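Local atomic coordinates of phosphoacetylglucosamine mutase (Aspergillus lentulus, PDB entry 5O9X), a protein that catalyses the interconversion of N-acetylglucosamine 6-phosphate and N-acetylglucosamine 1-phosphate, probably by phosphoryl transfer through a bisphosphate sugar intermediate. Residues 23-28 against 39-44; 96-101 against 108-113; 160-165 against 186-191; 312-317 against 332-337; 343-348 against 354-359. The protein carries 1 engineered substitution. All blocks are in the same frame, centred on the assembly; numbering follows the deposited sequence.

Interaction 1: residues 23-28 against 39-44; sequences KIFQYG and LNTVVY
V42 sets one methyl squarely over the ring of F25, and nearly the whole contact is in that single CH-pi approach. The vector from the ring centroid to CG2 of V42 is 3.6 Å long and only 7° off the ring normal. The methyl therefore sits above the middle of the ring, with all six ring carbons at similar range; the shortest of these distances, 3.7 Å, run from CD1 and CE1 of F25 to CG2 of V42. The isopropyl group of V42 is turned so that CG1 lies anti to the backbone N (chi1 177°), which leaves CG2 as the branch that meets the aromatic face. The other face of the ring has K23 O of its own segment 4.0 Å above the plane, displaced toward the rim. T41 adds little: its OG1 approaches CE2 of F25 obliquely at 4.4 Å, with no bond formed. In this way the loop 23-28, which has no regular structure of its own, packs through one aromatic ring against the first turn of helix 40-56. M34 of strand 32-35 touches both F25 and V42, P20 also touches F25, and so does N101 of helix 91-101.

Interaction 2: residues 96-101 against 108-113; sequences ATKLAN and GDVYDE
The carboxylate of E113 is the flat group that K98 uses: NZ of K98 meets OE2 of E113 end-on, nearly in line with the CD-OE2 bond, at 2.9 Å, and does not sit over a face of the group. The other flat group, the Y111 ring, is not stacked on by residues 96-101. It packs on T51 and L52 of helix 40-56, and the nearest approach to L99 is of the Y111 backbone N, 4.1 Å from CD2 of L99. Between the salt bridge and the buried side lies CG1 of V110, 3.7 Å from CD of K98 and 3.8 Å from CD2 of L99. Extended through chi1 and chi2, K98 lays CG and CD beside that methyl; the bends at chi3 (-78°) and chi4 then turn NZ to the glutamate. The two short helical segments run antiparallel at 162°, their axes 9.7 Å apart, as the arms of a helical hairpin. The chemistry is graded across the interface. L99, which also touches A45 of helix 40-56, is buried, V110 is intermediate, and the ion pair lies at the outer margin, where solvent would probably weaken its charge attraction while the lysine methylenes add apolar contact to V110.

Interaction 3: residues 160-165 against 186-191; sequences KFMTTP and PTEQGY. Unlike the reference sequence in segment 160-165: F161 (reference Tyr).
M162 and E188 meet by van der Waals contact alone, sliding past each other in opposite directions, with CG of M162 4.1 Å from OE1 of E188. The same carboxylate oxygen comes to 3.8 Å from F161 O. No bond joins these two; NZ of K224 hydrogen-bonds F161 O and forms a salt bridge with the other oxygen, OE2 of E188, which probably eases the approach. OE2 is also hydrogen-bonded to Y192 OH, so the acid is held mainly by K224 and Y192, outside the two segments; a glycerol, probably from the crystallisation liquor, bonds it too.

A water provides a second polar link across the contact. It lies 2.6 Å from OG1 of T163 and gives a hydrogen bond of 2.7 Å to OH of Y191. OH of Y191 is also hydrogen-bonded to OD2 of D427, which helps to fix where the phenol oxygen points.

Capping bonds order each segment separately. T187 is the N-cap of helix 188-202, its OG1 accepting from G190 N at 2.9 Å with an N-H...O angle of 156°; its chi1 of 63° turns the hydroxyl back over the first turn. T163 plays the same part for helix 164-176, capping Q166 N.

The arrangement is consistent with a seam between the first two domains of the phosphohexomutase fold: on one side the end of strand 155-161, an outer strand of the first sheet, and the start of helix 164-176, on the other helix 188-202.

Interaction 4: residues 312-317 against 332-337; sequences LAASFI and IGVVQT
The helical turn bearing A314 and I317 lies antiparallel to the strand bearing I332 and V334, at 178° and 9.5 Å between the segment axes. A314 is the point of closest backbone approach, its CA 7.1 Å from that of I332, consistent with its small side chain. CB of A314 touches CG2 of V334 at 4.0 Å and stands 4.3 Å from CG2 of I332, meeting one branch of each residue. I332 reaches further along the helix with its ethyl arm. With CG1 anti to the carbonyl carbon (chi1 -57°) and the arm extended beyond it, CD1 of I332 arrives 4.0 Å from CG2 of I317 and 3.8 Å from A314 O. In V334 it is CG2, the branch anti to its own carbonyl carbon, that faces the alanine.

Strand alternation sorts the rest. I332 and V334 turn to this helix, while V335 packs on L366 and A369 of helix 363-370, across the sheet. The CB bond of F316 points away from the strand, and its side chain touches helices 405-420 and 428-442; OG of S315 bonds K442. Further along the strand, NE2 of Q336 hydrogen-bonds OD1 of D307 and OG of S344. No hydrogen bond joins the two segments themselves, so they are held by dispersion and by the burial of branched aliphatic groups against an alanine.

Interaction 5: residues 343-348 against 354-359; sequences SSTEYI and LPSVCT
The return from helix to strand in a beta-alpha-beta unit (strand 332-337, helix 342-350, strand 356-359) is made here, with I348 and L354 as the principal pair. L354 N donates to I348 O at 3.0 Å. The bond is straight at hydrogen, 175°, but the donor is tilted 26° from the carbonyl plane. A carbonyl of the helix's last turns thus ties down the residue leading into the strand and closes the connection on itself.

Around this bond the CG2 methyl of I348 does most of the touching. CG1 sits beside the backbone N (chi1 -68°), which leaves CG2 anti to that N and directed along the incoming chain: L354 O is 3.7 Å from it, CB of L354 4.2 Å and CB of S356 4.1 Å. One methyl therefore follows three successive residues of the second segment, P355 through its carbonyl oxygen. One turn back, CG2 of T345 comes to 4.1 Å from OG of S356, a contact without a hydrogen bond; the threonine hydroxyl is bonded instead to OE1 of Q336.

I348 also rests on V334 of the adjacent parallel strand, so the helix lies over strands 332-337 and 356-359 together. T311 of helix 306-324 also touches I348 and Y347, and L354 packs against A314 of that helix and I332 of strand 332-337.

Overall arrangement
Interactions 1 and 4 are buried and rest on apolar groups, a methyl over an aromatic face in one and aliphatic branches against an alanine in the other. Interactions 2 and 3 are partly buried and add polar links, a direct salt bridge and a water bridge respectively, while interaction 5, nearer the surface, adds a backbone bond. Interactions 1 and 2, with centres 12 Å apart, touch through I24 and F25 against T97, A100 and N101. Interactions 4 and 5, centres 9 Å apart, share the sheet in which strands 332-337 and 356-359 are neighbours. The 1-4 and 1-5 pairs lie across the chain's centre, their centres about 36 Å apart; interaction 3 touches none of the others.

Interaction 1: residues 23-28 against 39-44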
# COMPACT_ATOMS: atom_id res chain seq x y z
N LYS A 23 5.86 -22.44 16.00
CA LYS A 23 5.83 -21.11 15.32
C LYS A 23 5.33 -20.04 16.27
O LYS A 23 4.29 -20.21 16.96
CB LYS A 23 4.97 -21.07 14.05
CG LYS A 23 5.18 -22.24 13.10
CD LYS A 23 6.60 -22.37 12.54
CE LYS A 23 6.59 -23.28 11.32
NZ LYS A 23 7.91 -23.26 10.65
N ILE A 24 6.07 -18.95 16.30
CA ILE A 24 5.68 -17.74 17.00
C ILE A 24 5.29 -16.75 15.87
O ILE A 24 6.02 -16.61 14.92
CB ILE A 24 6.84 -17.20 17.86
CG1 ILE A 24 7.12 -18.16 19.10
CG2 ILE A 24 6.58 -15.75 18.28
CD1 ILE A 24 8.51 -18.06 19.72
N PHE A 25 4.13 -16.12 15.98
CA PHE A 25 3.59 -15.24 14.95
C PHE A 25 3.83 -13.77 15.32
O PHE A 25 3.83 -13.42 16.48
CB PHE A 25 2.10 -15.51 14.74
CG PHE A 25 1.80 -16.93 14.46
CD1 PHE A 25 2.15 -17.50 13.23
CD2 PHE A 25 1.16 -17.74 15.43
CE1 PHE A 25 1.87 -18.84 12.95
CE2 PHE A 25 0.90 -19.09 15.15
CZ PHE A 25 1.24 -19.64 13.91
N GLN A 26 4.10 -12.93 14.32
CA GLN A 26 4.28 -11.52 14.57
C GLN A 26 3.45 -10.75 13.54
O GLN A 26 3.28 -11.21 12.41
CB GLN A 26 5.77 -11.14 14.51
CG GLN A 26 6.49 -11.79 13.33
CD GLN A 26 7.95 -11.34 13.13
OE1 GLN A 26 8.85 -11.74 13.90
NE2 GLN A 26 8.19 -10.51 12.07
N TYR A 27 2.96 -9.57 13.93
CA TYR A 27 2.09 -8.79 13.04
C TYR A 27 2.85 -8.23 11.78
O TYR A 27 2.30 -8.16 10.68
CB TYR A 27 1.41 -7.68 13.84
CG TYR A 27 0.22 -7.06 13.16
CD1 TYR A 27 -1.07 -7.64 13.29
CD2 TYR A 27 0.36 -5.89 12.39
CE1 TYR A 27 -2.15 -7.06 12.68
CE2 TYR A 27 -0.75 -5.27 11.79
CZ TYR A 27 -1.99 -5.87 11.93
OH TYR A 27 -3.13 -5.35 11.33
N GLY A 28 4.11 -7.86 11.95
CA GLY A 28 4.94 -7.49 10.77
C GLY A 28 4.56 -6.09 10.27
O GLY A 28 3.88 -5.29 10.95
N LEU A 39 -1.62 -20.76 8.38
CA LEU A 39 -2.51 -19.67 8.73
C LEU A 39 -3.83 -19.96 9.48
O LEU A 39 -4.42 -19.04 10.05
CB LEU A 39 -2.80 -18.84 7.48
CG LEU A 39 -1.64 -17.86 7.24
CD1 LEU A 39 -1.71 -17.44 5.76
CD2 LEU A 39 -1.74 -16.63 8.20
N ASN A 40 -4.32 -21.21 9.54
CA ASN A 40 -5.69 -21.36 10.12
C ASN A 40 -5.91 -20.69 11.51
O ASN A 40 -6.88 -19.93 11.71
CB ASN A 40 -6.04 -22.85 10.25
CG ASN A 40 -6.45 -23.47 8.93
OD1 ASN A 40 -6.60 -22.79 7.88
ND2 ASN A 40 -6.59 -24.76 8.94
N THR A 41 -5.03 -20.98 12.48
CA THR A 41 -5.30 -20.53 13.83
C THR A 41 -5.12 -19.00 13.92
O THR A 41 -5.78 -18.33 14.72
CB THR A 41 -4.47 -21.27 14.87
OG1 THR A 41 -3.07 -20.98 14.73
CG2 THR A 41 -4.67 -22.79 14.72
N VAL A 42 -4.24 -18.48 13.07
CA VAL A 42 -3.97 -17.05 12.97
C VAL A 42 -5.24 -16.29 12.54
O VAL A 42 -5.64 -15.31 13.17
CB VAL A 42 -2.81 -16.74 11.98
CG1 VAL A 42 -2.61 -15.24 11.85
CG2 VAL A 42 -1.50 -17.27 12.51
N VAL A 43 -5.82 -16.74 11.44
CA VAL A 43 -7.00 -16.15 10.89
C VAL A 43 -8.16 -16.25 11.92
O VAL A 43 -8.99 -15.32 12.06
CB VAL A 43 -7.33 -16.83 9.51
CG1 VAL A 43 -8.68 -16.40 8.98
CG2 VAL A 43 -6.19 -16.49 8.49
N TYR A 44 -8.25 -17.42 12.56
CA TYR A 44 -9.28 -17.61 13.60
C TYR A 44 -9.09 -16.54 14.68
O TYR A 44 -10.04 -15.89 15.06
CB TYR A 44 -9.15 -19.02 14.21
CG TYR A 44 -10.29 -19.34 15.12
CD1 TYR A 44 -11.53 -19.68 14.61
CD2 TYR A 44 -10.14 -19.18 16.50
CE1 TYR A 44 -12.61 -19.92 15.46
CE2 TYR A 44 -11.21 -19.44 17.37
CZ TYR A 44 -12.42 -19.81 16.84
OH TYR A 44 -13.49 -20.04 17.69

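Interaction 2: residues 96-101 against 108-113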
# COMPACT_ATOMS: atom_id res chain seq x y z
N ALA A 96 -3.58 -8.37 18.71
CA ALA A 96 -3.73 -9.41 17.67
C ALA A 96 -2.71 -10.49 17.91
O ALA A 96 -3.00 -11.66 17.76
CB ALA A 96 -3.55 -8.80 16.31
N THR A 97 -1.47 -10.06 18.21
CA THR A 97 -0.35 -10.97 18.34
C THR A 97 -0.52 -11.85 19.58
O THR A 97 -0.11 -13.02 19.59
CB THR A 97 0.95 -10.14 18.41
OG1 THR A 97 1.06 -9.36 17.24
CG2 THR A 97 2.21 -10.98 18.58
N LYS A 98 -1.20 -11.32 20.61
CA LYS A 98 -1.44 -12.13 21.82
C LYS A 98 -2.46 -13.22 21.46
O LYS A 98 -2.28 -14.37 21.81
CB LYS A 98 -1.94 -11.21 22.93
CG LYS A 98 -2.22 -11.90 24.26
CD LYS A 98 -3.18 -11.06 25.10
CE LYS A 98 -2.49 -9.88 25.79
NZ LYS A 98 -2.00 -10.32 27.13
N LEU A 99 -3.54 -12.86 20.76
CA LEU A 99 -4.50 -13.88 20.39
C LEU A 99 -3.87 -14.92 19.46
O LEU A 99 -4.11 -16.13 19.61
CB LEU A 99 -5.77 -13.29 19.74
CG LEU A 99 -6.77 -12.60 20.64
CD1 LEU A 99 -7.68 -11.68 19.83
CD2 LEU A 99 -7.59 -13.67 21.40
N ALA A 100 -3.03 -14.46 18.53
CA ALA A 100 -2.44 -15.39 17.53
C ALA A 100 -1.43 -16.34 18.17
O ALA A 100 -1.21 -17.44 17.67
CB ALA A 100 -1.79 -14.60 16.41
N ASN A 101 -0.79 -15.89 19.26
CA ASN A 101 0.19 -16.74 19.96
C ASN A 101 -0.37 -17.55 21.16
O ASN A 101 0.33 -18.38 21.73
CB ASN A 101 1.45 -15.94 20.32
CG ASN A 101 2.22 -15.52 19.07
OD1 ASN A 101 2.34 -14.33 18.77
ND2 ASN A 101 2.70 -16.49 18.31
N GLY A 108 -10.02 -18.76 24.42
CA GLY A 108 -11.20 -18.27 25.21
C GLY A 108 -10.85 -17.34 26.40
O GLY A 108 -11.50 -16.28 26.62
N ASP A 109 -9.84 -17.73 27.15
CA ASP A 109 -9.35 -16.97 28.31
C ASP A 109 -8.64 -15.73 27.87
O ASP A 109 -8.87 -14.64 28.42
CB ASP A 109 -8.44 -17.85 29.19
CG ASP A 109 -9.19 -19.08 29.80
OD1 ASP A 109 -10.45 -19.08 29.90
OD2 ASP A 109 -8.53 -20.06 30.17
N VAL A 110 -7.77 -15.85 26.85
CA VAL A 110 -7.11 -14.68 26.28
C VAL A 110 -8.15 -13.68 25.81
O VAL A 110 -8.03 -12.49 26.08
CB VAL A 110 -6.08 -15.08 25.22
CG1 VAL A 110 -5.49 -13.86 24.54
CG2 VAL A 110 -4.96 -15.90 25.89
N TYR A 111 -9.22 -14.16 25.15
CA TYR A 111 -10.34 -13.30 24.70
C TYR A 111 -10.93 -12.49 25.88
O TYR A 111 -11.05 -11.25 25.80
CB TYR A 111 -11.41 -14.15 24.05
CG TYR A 111 -12.52 -13.43 23.29
CD1 TYR A 111 -13.87 -13.46 23.76
CD2 TYR A 111 -12.27 -12.80 22.04
CE1 TYR A 111 -14.91 -12.85 23.04
CE2 TYR A 111 -13.31 -12.20 21.33
CZ TYR A 111 -14.61 -12.21 21.82
OH TYR A 111 -15.61 -11.61 21.10
N ASP A 112 -11.32 -13.17 26.97
CA ASP A 112 -11.84 -12.47 28.17
C ASP A 112 -10.82 -11.54 28.83
O ASP A 112 -11.17 -10.41 29.25
CB ASP A 112 -12.41 -13.45 29.21
CG ASP A 112 -13.78 -13.97 28.81
OD1 ASP A 112 -14.66 -13.12 28.44
OD2 ASP A 112 -13.97 -15.22 28.85
N GLU A 113 -9.56 -11.97 28.84
CA GLU A 113 -8.48 -11.16 29.38
C GLU A 113 -8.47 -9.84 28.58
O GLU A 113 -8.41 -8.74 29.16
CB GLU A 113 -7.20 -11.95 29.22
CG GLU A 113 -5.96 -11.47 29.91
CD GLU A 113 -4.72 -12.26 29.46
OE1 GLU A 113 -4.75 -13.53 29.40
OE2 GLU A 113 -3.71 -11.59 29.15

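Interaction 3: residues 160-165 against 186-191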
# COMPACT_ATOMS: atom_id res chain seq x y z
N LYS A 160 -16.47 -11.48 -1.18
CA LYS A 160 -15.86 -12.37 -2.24
C LYS A 160 -14.48 -11.80 -2.68
O LYS A 160 -13.69 -11.45 -1.78
CB LYS A 160 -16.81 -12.64 -3.44
CG LYS A 160 -18.23 -13.19 -3.01
CD LYS A 160 -17.96 -14.48 -2.27
CE LYS A 160 -19.17 -15.33 -1.92
NZ LYS A 160 -18.53 -16.40 -1.08
N PHE A 161 -14.23 -11.71 -4.00
CA PHE A 161 -12.95 -11.25 -4.50
C PHE A 161 -12.98 -9.73 -4.69
O PHE A 161 -13.83 -9.19 -5.47
CB PHE A 161 -12.65 -11.92 -5.87
CG PHE A 161 -12.46 -13.41 -5.76
CD1 PHE A 161 -11.21 -13.94 -5.39
CD2 PHE A 161 -13.53 -14.27 -5.96
CE1 PHE A 161 -11.03 -15.36 -5.27
CE2 PHE A 161 -13.36 -15.67 -5.81
CZ PHE A 161 -12.11 -16.22 -5.53
N MET A 162 -12.02 -9.05 -4.08
CA MET A 162 -11.88 -7.60 -4.28
C MET A 162 -10.40 -7.26 -4.14
O MET A 162 -9.61 -8.02 -3.56
CB MET A 162 -12.68 -6.83 -3.18
CG MET A 162 -14.22 -7.02 -3.28
SD MET A 162 -15.18 -5.60 -2.68
CE MET A 162 -14.51 -5.50 -1.13
N THR A 163 -10.03 -6.08 -4.63
CA THR A 163 -8.65 -5.57 -4.46
C THR A 163 -8.63 -5.06 -3.03
O THR A 163 -9.71 -4.86 -2.42
CB THR A 163 -8.37 -4.37 -5.43
OG1 THR A 163 -9.16 -3.25 -5.09
CG2 THR A 163 -8.66 -4.72 -6.91
N THR A 164 -7.44 -4.96 -2.44
CA THR A 164 -7.32 -4.37 -1.11
C THR A 164 -8.00 -3.01 -1.01
O THR A 164 -8.74 -2.78 -0.06
CB THR A 164 -5.84 -4.41 -0.70
OG1 THR A 164 -5.49 -5.79 -0.50
CG2 THR A 164 -5.58 -3.64 0.64
N PRO A 165 -7.71 -2.08 -1.92
CA PRO A 165 -8.33 -0.76 -1.76
C PRO A 165 -9.87 -0.80 -1.91
O PRO A 165 -10.54 -0.01 -1.25
CB PRO A 165 -7.78 0.04 -2.97
CG PRO A 165 -6.50 -0.63 -3.33
CD PRO A 165 -6.63 -2.08 -2.94
N PRO A 186 -21.63 1.34 -0.69
CA PRO A 186 -20.64 0.34 -0.17
C PRO A 186 -20.62 -0.95 -0.96
O PRO A 186 -20.73 -2.04 -0.41
CB PRO A 186 -21.12 0.12 1.25
CG PRO A 186 -22.64 0.28 1.14
CD PRO A 186 -22.92 1.25 0.03
N THR A 187 -20.47 -0.83 -2.28
CA THR A 187 -20.46 -1.97 -3.16
C THR A 187 -19.39 -1.74 -4.20
O THR A 187 -18.88 -0.60 -4.43
CB THR A 187 -21.78 -2.09 -3.95
OG1 THR A 187 -21.87 -0.92 -4.76
CG2 THR A 187 -23.05 -2.17 -2.98
N GLU A 188 -19.06 -2.82 -4.86
CA GLU A 188 -18.08 -2.78 -5.92
C GLU A 188 -18.54 -1.86 -7.04
O GLU A 188 -17.73 -1.09 -7.57
CB GLU A 188 -17.90 -4.23 -6.41
CG GLU A 188 -16.58 -4.44 -7.02
CD GLU A 188 -16.35 -5.88 -7.42
OE1 GLU A 188 -16.59 -6.78 -6.56
OE2 GLU A 188 -15.98 -6.07 -8.60
N GLN A 189 -19.84 -1.92 -7.43
CA GLN A 189 -20.37 -0.91 -8.41
C GLN A 189 -20.16 0.53 -7.91
O GLN A 189 -19.86 1.40 -8.71
CB GLN A 189 -21.88 -1.12 -8.60
CG GLN A 189 -22.51 -0.24 -9.68
CD GLN A 189 -23.98 -0.64 -9.99
OE1 GLN A 189 -24.34 -1.79 -9.92
NE2 GLN A 189 -24.79 0.32 -10.35
N GLY A 190 -20.41 0.80 -6.60
CA GLY A 190 -20.29 2.14 -6.09
C GLY A 190 -18.83 2.64 -6.20
O GLY A 190 -18.56 3.80 -6.55
N TYR A 191 -17.91 1.74 -5.91
CA TYR A 191 -16.44 2.05 -6.10
C TYR A 191 -16.12 2.48 -7.54
O TYR A 191 -15.52 3.55 -7.75
CB TYR A 191 -15.63 0.81 -5.70
CG TYR A 191 -14.15 0.87 -6.01
CD1 TYR A 191 -13.28 1.42 -5.09
CD2 TYR A 191 -13.63 0.39 -7.26
CE1 TYR A 191 -11.91 1.48 -5.35
CE2 TYR A 191 -12.26 0.51 -7.56
CZ TYR A 191 -11.42 1.04 -6.61
OH TYR A 191 -10.08 1.15 -6.84
O HOH W 1 -8.88 -1.31 -6.85

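Interaction 4: residues 312-317 against 332-337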
# COMPACT_ATOMS: atom_id res chain seq x y z
N LEU A 312 5.57 13.83 -9.18
CA LEU A 312 4.61 14.21 -10.22
C LEU A 312 3.38 14.89 -9.56
O LEU A 312 2.96 15.99 -9.95
CB LEU A 312 4.21 12.97 -11.08
CG LEU A 312 3.22 13.31 -12.24
CD1 LEU A 312 3.94 14.13 -13.33
CD2 LEU A 312 2.55 12.11 -12.83
N ALA A 313 2.79 14.22 -8.57
CA ALA A 313 1.59 14.73 -7.87
C ALA A 313 1.88 16.03 -7.07
O ALA A 313 1.10 16.96 -7.12
CB ALA A 313 1.08 13.65 -6.90
N ALA A 314 3.02 16.07 -6.34
CA ALA A 314 3.40 17.28 -5.62
C ALA A 314 3.59 18.48 -6.57
O ALA A 314 3.16 19.61 -6.22
CB ALA A 314 4.62 17.05 -4.74
N SER A 315 4.20 18.27 -7.74
CA SER A 315 4.39 19.37 -8.70
C SER A 315 3.01 19.84 -9.22
O SER A 315 2.74 21.03 -9.26
CB SER A 315 5.22 18.82 -9.87
OG SER A 315 5.08 19.59 -11.03
N PHE A 316 2.17 18.91 -9.69
CA PHE A 316 0.86 19.26 -10.22
C PHE A 316 0.02 20.02 -9.18
O PHE A 316 -0.52 21.08 -9.44
CB PHE A 316 0.11 18.01 -10.66
CG PHE A 316 -1.15 18.31 -11.42
CD1 PHE A 316 -1.12 19.16 -12.54
CD2 PHE A 316 -2.36 17.77 -11.00
CE1 PHE A 316 -2.31 19.44 -13.23
CE2 PHE A 316 -3.54 17.99 -11.72
CZ PHE A 316 -3.49 18.82 -12.85
N ILE A 317 -0.11 19.47 -7.99
CA ILE A 317 -0.90 20.11 -6.96
C ILE A 317 -0.41 21.54 -6.60
O ILE A 317 -1.23 22.48 -6.35
CB ILE A 317 -1.11 19.22 -5.69
CG1 ILE A 317 -1.89 17.96 -6.09
CG2 ILE A 317 -1.77 20.02 -4.52
CD1 ILE A 317 -1.84 16.82 -5.04
N ILE A 332 2.27 22.03 0.97
CA ILE A 332 2.47 20.63 0.61
C ILE A 332 3.73 20.09 1.31
O ILE A 332 4.77 20.74 1.32
CB ILE A 332 2.63 20.49 -0.94
CG1 ILE A 332 1.41 21.08 -1.64
CG2 ILE A 332 2.84 19.03 -1.38
CD1 ILE A 332 1.71 21.34 -3.11
N GLY A 333 3.66 18.86 1.77
CA GLY A 333 4.87 18.19 2.20
C GLY A 333 4.89 16.80 1.56
O GLY A 333 3.82 16.21 1.26
N VAL A 334 6.12 16.26 1.38
CA VAL A 334 6.27 14.89 0.83
C VAL A 334 6.88 13.93 1.87
O VAL A 334 8.00 14.16 2.39
CB VAL A 334 7.10 14.90 -0.44
CG1 VAL A 334 7.16 13.45 -1.08
CG2 VAL A 334 6.56 15.98 -1.45
N VAL A 335 6.20 12.82 2.12
CA VAL A 335 6.70 11.81 3.06
C VAL A 335 7.32 10.70 2.23
O VAL A 335 6.69 10.26 1.25
CB VAL A 335 5.54 11.26 3.91
CG1 VAL A 335 6.04 10.21 4.89
CG2 VAL A 335 4.97 12.47 4.73
N GLN A 336 8.53 10.27 2.63
CA GLN A 336 9.28 9.25 1.93
C GLN A 336 9.70 8.18 2.94
O GLN A 336 9.51 8.36 4.18
CB GLN A 336 10.52 9.83 1.21
CG GLN A 336 10.17 10.94 0.14
CD GLN A 336 11.40 11.23 -0.67
OE1 GLN A 336 12.40 11.72 -0.15
NE2 GLN A 336 11.36 10.91 -1.93
N THR A 337 10.27 7.08 2.43
CA THR A 337 11.08 6.20 3.29
C THR A 337 12.52 6.18 2.77
O THR A 337 12.84 6.76 1.73
CB THR A 337 10.49 4.78 3.45
OG1 THR A 337 10.66 4.01 2.21
CG2 THR A 337 8.95 4.90 3.68

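Interaction 5: residues 343-348 against 354-359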
# COMPACT_ATOMS: atom_id res chain seq x y z
N SER A 343 18.12 10.95 -5.47
CA SER A 343 17.82 12.01 -6.43
C SER A 343 16.38 12.58 -6.28
O SER A 343 16.16 13.81 -6.57
CB SER A 343 18.01 11.56 -7.86
OG SER A 343 19.40 11.32 -8.10
N SER A 344 15.43 11.74 -5.83
CA SER A 344 14.04 12.19 -5.68
C SER A 344 13.96 13.11 -4.47
O SER A 344 13.29 14.15 -4.52
CB SER A 344 13.05 10.98 -5.51
OG SER A 344 13.25 10.32 -4.27
N THR A 345 14.70 12.78 -3.40
CA THR A 345 14.76 13.64 -2.22
C THR A 345 15.34 15.04 -2.57
O THR A 345 14.84 16.06 -2.09
CB THR A 345 15.56 12.94 -1.11
OG1 THR A 345 15.04 11.57 -0.90
CG2 THR A 345 15.54 13.75 0.25
N GLU A 346 16.42 15.04 -3.35
CA GLU A 346 17.12 16.22 -3.76
C GLU A 346 16.18 17.10 -4.63
O GLU A 346 16.14 18.32 -4.48
CB GLU A 346 18.37 15.76 -4.56
CG GLU A 346 19.12 16.96 -5.20
CD GLU A 346 20.32 16.57 -6.09
OE1 GLU A 346 20.22 15.71 -7.08
OE2 GLU A 346 21.40 17.16 -5.78
N TYR A 347 15.45 16.46 -5.55
CA TYR A 347 14.45 17.13 -6.39
C TYR A 347 13.39 17.79 -5.56
O TYR A 347 13.01 18.95 -5.83
CB TYR A 347 13.85 16.14 -7.40
CG TYR A 347 12.75 16.73 -8.34
CD1 TYR A 347 13.10 17.47 -9.50
CD2 TYR A 347 11.41 16.49 -8.11
CE1 TYR A 347 12.10 18.00 -10.35
CE2 TYR A 347 10.41 16.95 -9.00
CZ TYR A 347 10.79 17.73 -10.09
OH TYR A 347 9.78 18.20 -10.92
N ILE A 348 12.95 17.12 -4.52
CA ILE A 348 11.84 17.65 -3.70
C ILE A 348 12.37 18.90 -2.97
O ILE A 348 11.67 19.95 -2.87
CB ILE A 348 11.33 16.61 -2.67
CG1 ILE A 348 10.61 15.39 -3.39
CG2 ILE A 348 10.42 17.26 -1.63
CD1 ILE A 348 10.36 14.19 -2.45
N LEU A 354 9.99 21.93 -1.31
CA LEU A 354 8.99 21.48 -0.32
C LEU A 354 9.69 20.74 0.79
O LEU A 354 10.76 20.18 0.55
CB LEU A 354 7.90 20.53 -0.94
CG LEU A 354 7.09 21.03 -2.17
CD1 LEU A 354 6.23 19.86 -2.69
CD2 LEU A 354 6.18 22.22 -1.75
N PRO A 355 9.07 20.72 1.98
CA PRO A 355 9.67 19.88 3.00
C PRO A 355 9.45 18.39 2.62
O PRO A 355 8.45 18.07 1.95
CB PRO A 355 8.86 20.25 4.25
CG PRO A 355 7.51 20.74 3.72
CD PRO A 355 7.97 21.56 2.52
N SER A 356 10.41 17.53 2.99
CA SER A 356 10.21 16.07 3.02
C SER A 356 10.51 15.48 4.40
O SER A 356 11.24 16.07 5.22
CB SER A 356 11.06 15.38 1.93
OG SER A 356 12.43 15.56 2.21
N VAL A 357 9.89 14.35 4.71
CA VAL A 357 10.05 13.70 6.02
C VAL A 357 10.33 12.24 5.64
O VAL A 357 9.72 11.73 4.70
CB VAL A 357 8.74 13.81 6.82
CG1 VAL A 357 8.86 13.07 8.18
CG2 VAL A 357 8.44 15.30 7.05
N CYS A 358 11.26 11.57 6.35
CA CYS A 358 11.52 10.16 6.07
C CYS A 358 10.97 9.39 7.24
O CYS A 358 11.23 9.73 8.40
CB CYS A 358 13.07 9.96 5.92
SG CYS A 358 13.48 8.27 5.42
N THR A 359 10.16 8.37 6.99
CA THR A 359 9.57 7.55 8.05
C THR A 359 9.98 6.09 7.88
O THR A 359 10.59 5.72 6.87
CB THR A 359 8.01 7.59 8.10
OG1 THR A 359 7.47 6.85 6.99
CG2 THR A 359 7.45 9.04 8.05